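Local coordinates for protein copper chaperone CopZ (Staphylococcus aureus, PDB 6FF2) that sequesters and transports copper(I) inside the cell and delivers it to the copper-exporting P-type ATPase CopA, at residues A[11-14]-A[15-18]. Residues are numbered along the deposited sequence; the frame is centred on the assembly and turned at random.
With CU1 (copper (I) ion), chain C; CU1 (copper (I) ion), chain D; CU1 (copper (I) ion), chain F; CU1 (copper (I) ion), chain G.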
ATOM      1  N   MET A  11      -6.485   6.147   3.603  1.00 18.43           N
ATOM      2  CA  MET A  11      -5.977   4.783   3.838  1.00 17.56           C
ATOM      3  C   MET A  11      -6.891   3.842   3.077  1.00 18.19           C
ATOM      4  O   MET A  11      -8.061   3.709   3.409  1.00 22.31           O
ATOM      5  CB  MET A  11      -5.929   4.426   5.326  1.00 16.12           C
ATOM      6  CG  MET A  11      -5.089   5.396   6.124  1.00 16.50           C
ATOM      7  SD  MET A  11      -5.024   4.892   7.856  1.00 19.38           S
ATOM      8  CE  MET A  11      -6.750   4.973   8.298  1.00 18.73           C
ATOM      9  N   SER A  12      -6.367   3.174   2.043  1.00 18.20           N
ATOM     10  CA  SER A  12      -7.267   2.403   1.161  1.00 21.14           C
ATOM     11  C   SER A  12      -7.124   0.929   1.217  1.00 22.07           C
ATOM     12  O   SER A  12      -7.926   0.262   0.598  1.00 24.29           O
ATOM     13  CB  SER A  12      -7.069   2.831  -0.299  1.00 22.70           C
ATOM     14  OG  SER A  12      -5.732   2.649  -0.660  1.00 26.62           O
ATOM     15  N   CYS A  13      -6.097   0.411   1.846  1.00 18.42           N
ATOM     16  CA  CYS A  13      -5.784  -1.023   1.788  1.00 20.12           C
ATOM     17  C   CYS A  13      -4.863  -1.430   2.914  1.00 18.88           C
ATOM     18  O   CYS A  13      -4.408  -0.604   3.698  1.00 19.52           O
ATOM     19  CB  CYS A  13      -5.077  -1.402   0.445  1.00 18.29           C
ATOM     20  SG  CYS A  13      -3.360  -0.849   0.308  1.00 18.23           S
ATOM     21  N   GLY A  14      -4.608  -2.734   3.020  1.00 20.96           N
ATOM     22  CA  GLY A  14      -3.692  -3.277   4.014  1.00 17.94           C
ATOM     23  C   GLY A  14      -2.278  -2.720   4.016  1.00 18.23           C
ATOM     24  O   GLY A  14      -1.666  -2.636   5.061  1.00 19.65           O
ATOM     25  N   HIS A  15      -1.761  -2.269   2.856  1.00 16.37           N
ATOM     26  CA  HIS A  15      -0.456  -1.609   2.811  1.00 16.68           C
ATOM     27  C   HIS A  15      -0.474  -0.249   3.544  1.00 16.63           C
ATOM     28  O   HIS A  15       0.507   0.095   4.232  1.00 17.80           O
ATOM     29  CB  HIS A  15      -0.033  -1.326   1.375  1.00 15.68           C
ATOM     30  CG  HIS A  15       0.280  -2.538   0.574  1.00 17.91           C
ATOM     31  ND1 HIS A  15      -0.398  -2.841  -0.580  1.00 19.14           N
ATOM     32  CD2 HIS A  15       1.244  -3.484   0.723  1.00 20.49           C
ATOM     33  CE1 HIS A  15       0.104  -3.955  -1.098  1.00 19.68           C
ATOM     34  NE2 HIS A  15       1.119  -4.346  -0.344  1.00 23.08           N
ATOM     35  N   CYS A  16      -1.583   0.479   3.399  1.00 16.82           N
ATOM     36  CA  CYS A  16      -1.772   1.778   4.051  1.00 16.07           C
ATOM     37  C   CYS A  16      -1.816   1.557   5.580  1.00 16.34           C
ATOM     38  O   CYS A  16      -1.118   2.240   6.356  1.00 17.74           O
ATOM     39  CB  CYS A  16      -3.051   2.477   3.626  1.00 17.66           C
ATOM     40  SG  CYS A  16      -3.054   2.990   1.887  1.00 17.75           S
ATOM     41  N   LYS A  17      -2.584   0.570   5.975  1.00 15.99           N
ATOM     42  CA  LYS A  17      -2.674   0.174   7.389  1.00 18.25           C
ATOM     43  C   LYS A  17      -1.301  -0.125   7.951  1.00 17.94           C
ATOM     44  O   LYS A  17      -0.914   0.352   9.042  1.00 17.46           O
ATOM     45  CB  LYS A  17      -3.643  -0.955   7.567  1.00 18.14           C
ATOM     46  CG  LYS A  17      -3.588  -1.711   8.894  1.00 20.39           C
ATOM     47  CD  LYS A  17      -4.820  -2.583   8.967  1.00 23.78           C
ATOM     48  CE  LYS A  17      -4.796  -3.539  10.138  1.00 29.55           C
ATOM     49  NZ  LYS A  17      -5.108  -2.858  11.411  1.00 34.59           N
ATOM     50  N   SER A  18      -0.526  -0.940   7.269  1.00 18.41           N
ATOM     51  CA  SER A  18       0.757  -1.325   7.757  1.00 17.84           C
ATOM     52  C   SER A  18       1.675  -0.123   7.905  1.00 17.88           C
ATOM     53  O   SER A  18       2.406   0.014   8.900  1.00 19.34           O
ATOM     54  CB  SER A  18       1.340  -2.365   6.820  1.00 23.28           C
ATOM     55  OG  SER A  18       2.588  -2.699   7.289  1.00 31.74           O
TER
HETATM   56 CU   CU1 C 101      -3.215   1.331   0.436  1.00 18.74          CU
HETATM   57 CU   CU1 D 102      -2.183  -2.138  -1.209  0.80 22.10          CU
HETATM   58 CU   CU1 F 104      -1.093   2.853   0.434  0.80 22.93          CU
HETATM   59 CU   CU1 G 105      -2.916   0.206  -1.954  1.00 18.50          CU
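Cys13 and Cys16 turn their thiolates to a shared copper(I) ion, whose distances to Cys13 SG and Cys16 SG are both 2.2 Å. The two sulfurs stand 4.2 Å apart, SG to SG, spanned by the metal. Each reaches it differently: Cys13 SG sits between its backbone N and carbonyl carbon (chi1 73°), whereas Cys16 SG swings beside its own N, anti to the carbonyl carbon (chi1 -67°). His15 approaches Cys13 with its ring edge, the sulfur lying near the ring plane. A second copper joins them, 2.3 Å from Cys13 SG and 2.0 Å from His15 ND1. This illustrates the CxxC metal site of the heavy-metal-associated domain, a ferredoxin-like fold in which the loop after strand 3-9 runs into helix 14-25. Cys13 is the N-cap residue, and its carbonyl oxygen accepts a nearly straight bond in the carbonyl plane from Lys17 N, 3.1 Å from Cys13 O. The Ser12 N-H donates an almost straight hydrogen bond to Cys16 SG (Ser12 N to SG 3.3 Å, 168°), a bond that probably stabilises the thiolate's negative charge. Met11 CB packs alongside Cys16 CB at 3.9 Å, and Tyr65 touches both side chains. Cys13 SG binds three of the four coppers and Cys16 SG two, while Cys13, His15 and Cys16 of the second subunit supply the remaining ligands.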